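Local coordinates for protein Cif (Cell cycle inhibiting factor) (Escherichia coli, PDB 3EFY) that deamidates a glutamine of host NEDD8, shutting down cullin-RING ubiquitin ligases and so inhibiting the host cell cycle as a type III effector, at residues A[126-131]-A[149-154]; A[12-17]-A[56-61]; A[68-73]-A[114-119]. All blocks are in the same frame, centred on the assembly; numbering follows the deposited sequence.

Interaction 1 of 3, residues A[126-131]-A[149-154]; sequences NKTDLE and ENIQYQ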
loop_
_atom_site.group_PDB
_atom_site.type_symbol
_atom_site.label_atom_id
_atom_site.label_comp_id
_atom_site.label_asym_id
_atom_site.label_seq_id
_atom_site.Cartn_x
_atom_site.Cartn_y
_atom_site.Cartn_z
ATOM N N ASN A 126 -34.962 4.930 -4.822
ATOM C CA ASN A 126 -35.573 4.023 -3.842
ATOM C C ASN A 126 -36.376 2.890 -4.470
ATOM O O ASN A 126 -37.394 2.471 -3.911
ATOM C CB ASN A 126 -36.442 4.810 -2.839
ATOM C CG ASN A 126 -36.709 4.039 -1.525
ATOM O OD1 ASN A 126 -35.883 3.226 -1.055
ATOM N ND2 ASN A 126 -37.874 4.307 -0.922
ATOM N N LYS A 127 -35.931 2.374 -5.612
ATOM C CA LYS A 127 -36.606 1.253 -6.230
ATOM C C LYS A 127 -35.747 0.023 -5.993
ATOM O O LYS A 127 -34.977 -0.381 -6.859
ATOM C CB LYS A 127 -36.860 1.504 -7.715
ATOM C CG LYS A 127 -37.518 2.847 -7.999
ATOM C CD LYS A 127 -38.016 2.976 -9.441
ATOM C CE LYS A 127 -38.052 4.428 -9.932
ATOM N NZ LYS A 127 -39.164 5.275 -9.350
ATOM N N THR A 128 -35.849 -0.551 -4.791
ATOM C CA THR A 128 -35.036 -1.711 -4.445
ATOM C C THR A 128 -35.454 -2.871 -5.329
ATOM O O THR A 128 -36.630 -3.056 -5.619
ATOM C CB THR A 128 -35.164 -2.113 -2.960
ATOM O OG1 THR A 128 -36.513 -2.497 -2.698
ATOM C CG2 THR A 128 -34.772 -0.960 -2.038
ATOM N N ASP A 129 -34.475 -3.608 -5.811
ATOM C CA ASP A 129 -34.719 -4.805 -6.554
ATOM C C ASP A 129 -33.791 -5.844 -5.926
ATOM O O ASP A 129 -32.604 -5.831 -6.189
ATOM C CB ASP A 129 -34.408 -4.525 -8.020
ATOM C CG ASP A 129 -34.575 -5.726 -8.912
ATOM O OD1 ASP A 129 -34.626 -6.866 -8.406
ATOM O OD2 ASP A 129 -34.619 -5.511 -10.154
ATOM N N LEU A 130 -34.322 -6.714 -5.080
ATOM C CA LEU A 130 -33.462 -7.646 -4.358
ATOM C C LEU A 130 -32.749 -8.641 -5.264
ATOM O O LEU A 130 -31.612 -9.051 -4.972
ATOM C CB LEU A 130 -34.228 -8.396 -3.262
ATOM C CG LEU A 130 -34.571 -7.665 -1.969
ATOM C CD1 LEU A 130 -35.365 -8.627 -1.075
ATOM C CD2 LEU A 130 -33.318 -7.133 -1.229
ATOM N N GLU A 131 -33.382 -9.035 -6.374
ATOM C CA GLU A 131 -32.720 -9.915 -7.298
ATOM C C GLU A 131 -31.522 -9.188 -7.914
ATOM O O GLU A 131 -30.484 -9.794 -8.082
ATOM C CB GLU A 131 -33.661 -10.436 -8.392
ATOM C CG GLU A 131 -34.798 -11.330 -7.858
ATOM C CD GLU A 131 -34.373 -12.734 -7.428
ATOM O OE1 GLU A 131 -33.171 -13.094 -7.518
ATOM O OE2 GLU A 131 -35.270 -13.498 -6.979
ATOM N N GLU A 149 -34.582 -5.072 5.081
ATOM C CA GLU A 149 -34.750 -4.215 6.254
ATOM C C GLU A 149 -33.601 -3.250 6.537
ATOM O O GLU A 149 -33.786 -2.205 7.164
ATOM C CB GLU A 149 -35.036 -5.087 7.537
ATOM C CG GLU A 149 -33.975 -6.149 8.004
ATOM C CD GLU A 149 -34.196 -7.564 7.438
ATOM O OE1 GLU A 149 -34.724 -7.654 6.304
ATOM O OE2 GLU A 149 -33.892 -8.603 8.162
ATOM N N ASN A 150 -32.397 -3.609 6.121
ATOM C CA ASN A 150 -31.246 -2.798 6.421
ATOM C C ASN A 150 -30.882 -1.758 5.338
ATOM O O ASN A 150 -29.935 -1.014 5.533
ATOM C CB ASN A 150 -30.072 -3.684 6.760
ATOM C CG ASN A 150 -30.339 -4.496 8.016
ATOM O OD1 ASN A 150 -31.049 -4.008 8.918
ATOM N ND2 ASN A 150 -29.816 -5.709 8.076
ATOM N N ILE A 151 -31.672 -1.667 4.291
ATOM C CA ILE A 151 -31.542 -0.540 3.350
ATOM C C ILE A 151 -31.778 0.774 4.107
ATOM O O ILE A 151 -32.720 0.886 4.936
ATOM C CB ILE A 151 -32.462 -0.699 2.134
ATOM C CG1 ILE A 151 -32.068 -1.933 1.332
ATOM C CG2 ILE A 151 -32.412 0.570 1.235
ATOM C CD1 ILE A 151 -33.089 -2.421 0.372
ATOM N N GLN A 152 -30.902 1.749 3.892
ATOM C CA GLN A 152 -30.989 3.061 4.530
ATOM C C GLN A 152 -31.151 4.117 3.450
ATOM O O GLN A 152 -30.287 4.946 3.300
ATOM C CB GLN A 152 -29.734 3.438 5.324
ATOM C CG GLN A 152 -28.920 2.331 5.946
ATOM C CD GLN A 152 -29.249 2.052 7.402
ATOM O OE1 GLN A 152 -29.386 0.891 7.803
ATOM N NE2 GLN A 152 -29.350 3.105 8.206
ATOM N N TYR A 153 -32.253 4.095 2.719
ATOM C CA TYR A 153 -32.509 5.135 1.730
ATOM C C TYR A 153 -32.680 6.516 2.394
ATOM O O TYR A 153 -33.423 6.674 3.368
ATOM C CB TYR A 153 -33.726 4.785 0.870
ATOM C CG TYR A 153 -34.052 5.825 -0.173
ATOM C CD1 TYR A 153 -33.226 6.006 -1.284
ATOM C CD2 TYR A 153 -35.178 6.640 -0.050
ATOM C CE1 TYR A 153 -33.508 6.965 -2.241
ATOM C CE2 TYR A 153 -35.481 7.601 -1.019
ATOM C CZ TYR A 153 -34.640 7.764 -2.109
ATOM O OH TYR A 153 -34.929 8.716 -3.069
ATOM N N GLN A 154 -31.953 7.502 1.869
ATOM C CA GLN A 154 -32.146 8.920 2.214
ATOM C C GLN A 154 -32.657 9.658 0.953
ATOM O O GLN A 154 -32.505 9.157 -0.166
ATOM C CB GLN A 154 -30.854 9.523 2.816
ATOM C CG GLN A 154 -29.480 9.006 2.244
ATOM C CD GLN A 154 -28.943 7.668 2.885
ATOM O OE1 GLN A 154 -29.095 7.436 4.101
ATOM N NE2 GLN A 154 -28.299 6.810 2.061
#
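Tyr-153 OH is hydrogen-bonded to the backbone oxygen of Ser-124, which anchors the far end of a ring whose face is covered by Asn-126. Asn-126 CB stands over the ring, 3.4 Å from its centroid and 7° off the normal, a CH-pi contact. The amide of Asn-126 lies flat over the CG–CD2 side of the same ring, the two planes 7° apart, with Asn-126 CG 3.4 Å from Tyr-153 CD2. Farther along, Asn-126 OD1 reaches Tyr-153 CB at 3.3 Å. With chi1 at -160°, Asn-126 CG points opposite the backbone N, and the amide is laid over the ring.

A smaller apolar contact lies beside this stack: Thr-128 CG2 faces the CD1 methyl of Ile-151. Their modelled separation is unusually short, so its exact value is doubtful, but the pairing of these two methyls is clear. Ile-151 also packs on Val-93.

Asn-126 has a positive phi and is the C-prime residue of the Schellman motif that ends helix 113-124. The tyrosine from the loop before strand 159-166 thus packs, at the protein surface, on the Schellman turn that closes the C-terminal end of the helix.

Interaction 2 of 3, residues A[12-17]-A[56-61]; sequences VTANAI and VLRVND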
loop_
_atom_site.group_PDB
_atom_site.type_symbol
_atom_site.label_atom_id
_atom_site.label_comp_id
_atom_site.label_asym_id
_atom_site.label_seq_id
_atom_site.Cartn_x
_atom_site.Cartn_y
_atom_site.Cartn_z
ATOM N N VAL A 12 -12.280 0.140 4.318
ATOM C CA VAL A 12 -10.852 -0.094 4.417
ATOM C C VAL A 12 -10.347 -0.923 3.224
ATOM O O VAL A 12 -9.333 -0.561 2.605
ATOM C CB VAL A 12 -10.517 -0.720 5.766
ATOM C CG1 VAL A 12 -9.128 -1.208 5.786
ATOM C CG2 VAL A 12 -10.750 0.344 6.867
ATOM N N THR A 13 -11.071 -1.977 2.867
ATOM C CA THR A 13 -10.744 -2.763 1.680
ATOM C C THR A 13 -10.777 -1.904 0.433
ATOM O O THR A 13 -9.818 -1.921 -0.357
ATOM C CB THR A 13 -11.719 -3.928 1.546
ATOM O OG1 THR A 13 -11.512 -4.800 2.681
ATOM C CG2 THR A 13 -11.470 -4.705 0.259
ATOM N N ALA A 14 -11.837 -1.151 0.279
ATOM C CA ALA A 14 -11.963 -0.261 -0.898
ATOM C C ALA A 14 -10.803 0.710 -1.003
ATOM O O ALA A 14 -10.229 0.920 -2.088
ATOM C CB ALA A 14 -13.271 0.499 -0.868
ATOM N N ASN A 15 -10.473 1.378 0.112
ATOM C CA ASN A 15 -9.391 2.351 0.062
ATOM C C ASN A 15 -8.046 1.725 -0.294
ATOM O O ASN A 15 -7.246 2.299 -1.024
ATOM C CB ASN A 15 -9.261 3.026 1.428
ATOM C CG ASN A 15 -10.441 3.865 1.798
ATOM O OD1 ASN A 15 -11.317 4.170 0.984
ATOM N ND2 ASN A 15 -10.445 4.330 3.074
ATOM N N ALA A 16 -7.793 0.506 0.207
ATOM C CA ALA A 16 -6.572 -0.194 -0.059
ATOM C C ALA A 16 -6.461 -0.605 -1.541
ATOM O O ALA A 16 -5.386 -0.587 -2.104
ATOM C CB ALA A 16 -6.465 -1.400 0.841
ATOM N N ILE A 17 -7.568 -1.003 -2.116
ATOM C CA ILE A 17 -7.638 -1.329 -3.528
ATOM C C ILE A 17 -7.359 -0.097 -4.392
ATOM O O ILE A 17 -6.569 -0.174 -5.365
ATOM C CB ILE A 17 -8.960 -1.972 -3.915
ATOM C CG1 ILE A 17 -9.151 -3.316 -3.215
ATOM C CG2 ILE A 17 -9.006 -2.169 -5.450
ATOM C CD1 ILE A 17 -10.552 -3.812 -3.281
ATOM N N VAL A 56 -10.760 3.383 -12.468
ATOM C CA VAL A 56 -11.274 2.743 -11.249
ATOM C C VAL A 56 -12.229 3.701 -10.548
ATOM O O VAL A 56 -11.941 4.910 -10.430
ATOM C CB VAL A 56 -10.089 2.273 -10.379
ATOM C CG1 VAL A 56 -9.094 3.386 -9.944
ATOM C CG2 VAL A 56 -10.600 1.514 -9.241
ATOM N N LEU A 57 -13.354 3.167 -10.101
ATOM C CA LEU A 57 -14.419 3.885 -9.473
ATOM C C LEU A 57 -14.627 3.374 -8.061
ATOM O O LEU A 57 -14.963 2.170 -7.858
ATOM C CB LEU A 57 -15.701 3.722 -10.273
ATOM C CG LEU A 57 -16.970 4.358 -9.784
ATOM C CD1 LEU A 57 -16.925 5.906 -9.944
ATOM C CD2 LEU A 57 -18.173 3.806 -10.591
ATOM N N ARG A 58 -14.426 4.274 -7.078
ATOM C CA ARG A 58 -14.743 3.924 -5.683
ATOM C C ARG A 58 -16.159 4.359 -5.371
ATOM O O ARG A 58 -16.519 5.513 -5.600
ATOM C CB ARG A 58 -13.778 4.592 -4.695
ATOM C CG ARG A 58 -13.977 4.049 -3.282
ATOM C CD ARG A 58 -13.320 4.970 -2.291
ATOM N NE ARG A 58 -13.327 4.441 -0.923
ATOM C CZ ARG A 58 -14.396 4.350 -0.132
ATOM N NH1 ARG A 58 -15.593 4.716 -0.553
ATOM N NH2 ARG A 58 -14.262 3.861 1.101
ATOM N N VAL A 59 -16.998 3.422 -4.927
ATOM C CA VAL A 59 -18.372 3.672 -4.614
ATOM C C VAL A 59 -18.652 3.642 -3.118
ATOM O O VAL A 59 -18.386 2.648 -2.459
ATOM C CB VAL A 59 -19.312 2.593 -5.235
ATOM C CG1 VAL A 59 -20.775 2.987 -5.026
ATOM C CG2 VAL A 59 -18.956 2.400 -6.757
ATOM N N ASN A 60 -19.218 4.728 -2.627
ATOM C CA ASN A 60 -19.716 4.826 -1.231
ATOM C C ASN A 60 -21.232 4.804 -1.372
ATOM O O ASN A 60 -21.857 5.780 -1.807
ATOM C CB ASN A 60 -19.183 6.131 -0.608
ATOM C CG ASN A 60 -18.756 6.000 0.818
ATOM O OD1 ASN A 60 -19.095 6.921 1.611
ATOM N ND2 ASN A 60 -17.969 4.976 1.200
ATOM N N ASP A 61 -21.812 3.623 -1.145
ATOM C CA ASP A 61 -23.215 3.369 -1.360
ATOM C C ASP A 61 -23.956 3.464 -0.026
ATOM O O ASP A 61 -24.005 2.520 0.727
ATOM C CB ASP A 61 -23.332 1.980 -2.015
ATOM C CG ASP A 61 -24.717 1.589 -2.456
ATOM O OD1 ASP A 61 -25.721 2.115 -1.946
ATOM O OD2 ASP A 61 -24.772 0.672 -3.344
#
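Arg-58 leaves strand 54-61 with CG swung opposite the backbone N (chi1 -171°) and runs extended from CG to NE, which carries its guanidinium across to helix 10-22. Asn-15 sends its CG to the side of its own backbone N, opposite the carbonyl carbon, and so offers OD1 to the arriving group. Arg-58 grips side-on with two nitrogens, and both bonds converge on one oxygen: Arg-58 NE donates to Asn-15 OD1 at 2.8 Å, and Arg-58 NH2 donates to the same Asn-15 OD1 at 3.0 Å. The two bonds differ in geometry. NE approaches almost in line with the carbonyl bond (C=O...N 171°), whereas NH2 sits above the carbonyl plane. Neither N–H points straight at the oxygen, as expected when two donors converge on one acceptor. The amide and guanidinium planes are turned 42° against each other.

Helix 10-22 begins at Cys-10, probably the catalytic nucleophile, and lies on the antiparallel sheet as in the papain-like cysteine peptidase clan to which the Cif family is assigned. Ala-14 is the point of closest backbone approach, its CA 6.9 Å from the CA of Arg-58. Ala-14 CB rests over one face of the guanidinium, 3.9 Å from Arg-58 NE.

Tyr-29, Phe-31, Met-18 and Gln-162 also touch Arg-58, so its buried charge has aromatic and polar neighbours, and it would be expected to polarise the Asn-15 carbonyl that two of its nitrogens hold. On another side of the helix, Val-12 and Ala-16 pack on Ile-177 and Leu-181 of the second subunit.

Interaction 3 of 3, residues A[68-73]-A[114-119]; sequences YIVDIP and DDICNY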
loop_
_atom_site.group_PDB
_atom_site.type_symbol
_atom_site.label_atom_id
_atom_site.label_comp_id
_atom_site.label_asym_id
_atom_site.label_seq_id
_atom_site.Cartn_x
_atom_site.Cartn_y
_atom_site.Cartn_z
ATOM N N TYR A 68 -17.348 -0.239 -2.275
ATOM C CA TYR A 68 -16.819 -1.245 -3.189
ATOM C C TYR A 68 -16.175 -0.554 -4.398
ATOM O O TYR A 68 -16.339 0.645 -4.557
ATOM C CB TYR A 68 -17.925 -2.233 -3.631
ATOM C CG TYR A 68 -19.208 -1.631 -4.034
ATOM C CD1 TYR A 68 -19.464 -1.276 -5.364
ATOM C CD2 TYR A 68 -20.231 -1.312 -3.111
ATOM C CE1 TYR A 68 -20.688 -0.717 -5.740
ATOM C CE2 TYR A 68 -21.375 -0.729 -3.486
ATOM C CZ TYR A 68 -21.638 -0.400 -4.798
ATOM O OH TYR A 68 -22.855 0.164 -5.132
ATOM N N ILE A 69 -15.481 -1.331 -5.218
ATOM C CA ILE A 69 -14.686 -0.797 -6.365
ATOM C C ILE A 69 -15.270 -1.346 -7.660
ATOM O O ILE A 69 -15.542 -2.545 -7.742
ATOM C CB ILE A 69 -13.256 -1.215 -6.265
ATOM C CG1 ILE A 69 -12.565 -0.764 -4.953
ATOM C CG2 ILE A 69 -12.474 -0.661 -7.479
ATOM C CD1 ILE A 69 -12.663 0.727 -4.700
ATOM N N VAL A 70 -15.408 -0.494 -8.683
ATOM C CA VAL A 70 -15.750 -0.919 -10.045
ATOM C C VAL A 70 -14.554 -0.560 -10.921
ATOM O O VAL A 70 -14.103 0.600 -10.939
ATOM C CB VAL A 70 -16.981 -0.264 -10.525
ATOM C CG1 VAL A 70 -17.294 -0.716 -11.994
ATOM C CG2 VAL A 70 -18.171 -0.605 -9.624
ATOM N N ASP A 71 -13.997 -1.597 -11.543
ATOM C CA ASP A 71 -12.793 -1.502 -12.395
ATOM C C ASP A 71 -13.361 -1.503 -13.832
ATOM O O ASP A 71 -14.057 -2.473 -14.228
ATOM C CB ASP A 71 -11.883 -2.680 -12.076
ATOM C CG ASP A 71 -10.648 -2.797 -12.982
ATOM O OD1 ASP A 71 -10.491 -1.967 -13.904
ATOM O OD2 ASP A 71 -9.823 -3.718 -12.744
ATOM N N ILE A 72 -13.024 -0.450 -14.600
ATOM C CA ILE A 72 -13.468 -0.259 -15.963
ATOM C C ILE A 72 -12.249 -0.302 -16.914
ATOM O O ILE A 72 -11.624 0.714 -17.151
ATOM C CB ILE A 72 -14.264 1.027 -16.147
ATOM C CG1 ILE A 72 -15.431 1.135 -15.148
ATOM C CG2 ILE A 72 -14.823 1.128 -17.597
ATOM C CD1 ILE A 72 -15.958 2.529 -14.994
ATOM N N PRO A 73 -11.919 -1.487 -17.445
ATOM C CA PRO A 73 -10.767 -1.526 -18.353
ATOM C C PRO A 73 -11.021 -0.765 -19.657
ATOM O O PRO A 73 -12.149 -0.372 -19.961
ATOM C CB PRO A 73 -10.608 -3.009 -18.650
ATOM C CG PRO A 73 -11.184 -3.686 -17.409
ATOM C CD PRO A 73 -12.358 -2.861 -17.090
ATOM N N ASP A 114 -23.140 -1.217 -17.682
ATOM C CA ASP A 114 -24.511 -0.754 -17.718
ATOM C C ASP A 114 -25.390 -1.364 -16.605
ATOM O O ASP A 114 -26.322 -0.713 -16.161
ATOM C CB ASP A 114 -25.162 -1.139 -19.041
ATOM C CG ASP A 114 -24.716 -0.290 -20.195
ATOM O OD1 ASP A 114 -24.138 0.785 -19.990
ATOM O OD2 ASP A 114 -24.974 -0.737 -21.330
ATOM N N ASP A 115 -25.104 -2.614 -16.219
ATOM C CA ASP A 115 -25.923 -3.290 -15.197
ATOM C C ASP A 115 -25.677 -2.658 -13.811
ATOM O O ASP A 115 -26.639 -2.460 -13.033
ATOM C CB ASP A 115 -25.659 -4.770 -15.154
ATOM C CG ASP A 115 -26.331 -5.523 -16.320
ATOM O OD1 ASP A 115 -27.292 -4.978 -16.900
ATOM O OD2 ASP A 115 -25.882 -6.644 -16.616
ATOM N N ILE A 116 -24.422 -2.352 -13.505
ATOM C CA ILE A 116 -24.147 -1.739 -12.179
ATOM C C ILE A 116 -24.663 -0.284 -12.179
ATOM O O ILE A 116 -25.191 0.191 -11.193
ATOM C CB ILE A 116 -22.660 -1.911 -11.707
ATOM C CG1 ILE A 116 -22.470 -1.342 -10.293
ATOM C CG2 ILE A 116 -21.705 -1.229 -12.651
ATOM C CD1 ILE A 116 -22.977 -2.190 -9.213
ATOM N N CYS A 117 -24.545 0.414 -13.309
ATOM C CA CYS A 117 -25.117 1.734 -13.463
ATOM C C CYS A 117 -26.652 1.779 -13.337
ATOM O O CYS A 117 -27.237 2.686 -12.732
ATOM C CB CYS A 117 -24.615 2.378 -14.761
ATOM S SG CYS A 117 -22.852 2.791 -14.605
ATOM N N ASN A 118 -27.315 0.786 -13.894
ATOM C CA ASN A 118 -28.749 0.672 -13.737
ATOM C C ASN A 118 -29.076 0.501 -12.261
ATOM O O ASN A 118 -30.012 1.127 -11.756
ATOM C CB ASN A 118 -29.287 -0.517 -14.510
ATOM C CG ASN A 118 -30.806 -0.709 -14.307
ATOM O OD1 ASN A 118 -31.252 -1.631 -13.609
ATOM N ND2 ASN A 118 -31.602 0.193 -14.890
ATOM N N TYR A 119 -28.281 -0.305 -11.562
ATOM C CA TYR A 119 -28.455 -0.457 -10.104
ATOM C C TYR A 119 -28.354 0.898 -9.377
ATOM O O TYR A 119 -29.201 1.247 -8.540
ATOM C CB TYR A 119 -27.466 -1.538 -9.501
ATOM C CG TYR A 119 -27.295 -1.375 -8.035
ATOM C CD1 TYR A 119 -28.291 -1.779 -7.152
ATOM C CD2 TYR A 119 -26.205 -0.660 -7.516
ATOM C CE1 TYR A 119 -28.196 -1.530 -5.814
ATOM C CE2 TYR A 119 -26.084 -0.429 -6.168
ATOM C CZ TYR A 119 -27.081 -0.866 -5.316
ATOM O OH TYR A 119 -27.026 -0.608 -3.988
#
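Tyr-68 and Tyr-119 meet where Tyr-68 OH comes to the edge of the Tyr-119 ring, 3.4 Å from Tyr-119 CE2. This is the closest approach between strand 68-72 and helix 114-119, whose axes run 11.2 Å apart at an angle of 142°. Tyr-68 CG sits between the backbone N and the carbonyl carbon (chi1 46°), and the ring rises from the strand toward the helix. Beside it Ile-116 makes looser apolar contacts: its CD1 lies 4.4 Å from Tyr-68 CE1, and its CG1 lies 4.4 Å from Val-70 CG2. All four residues are buried, and Leu-136 and Leu-84 pack against Ile-116 as well.

The other side of the helix differs. Asp-114, Asp-115 and Asn-118 are exposed to solvent and take no part in the contact with the strand.

Both phenol hydroxyls have their polar partner in Asp-61, bonding to the one oxygen OD2, while Phe-137 meets both rings edge-to-face. Two hydroxyls converging on one carboxylate oxygen would be expected to stabilise its negative charge in the core, and they hold the end of the Tyr-68 side chain in place, beside the ring of His-66, a probable active-site residue.

Overall arrangement
Along the chain the contacts close in series: interaction 2, then 3, then 1. Interactions 2 and 3 have centres 12 Å apart and share the antiparallel sheet, where strands 54-61 and 66-72 are neighbours; helices 10-22 and 113-124 pack against it. They touch at Asp-61, at the end of strand 54-61, and where Val-56 and Ala-14 pack on Ile-69. Interaction 1 is peripheral, its centre 20 Å from that of interaction 2 and 18 Å from that of interaction 3, linked to the latter through helix 113-124. In this C-terminal part of the effector, probable active-site residues Cys-10 (helix 10-22) and His-66 (strand 66-72) belong to elements that interactions 2 and 3 join; Gln-86 follows adjacent strand 81-85.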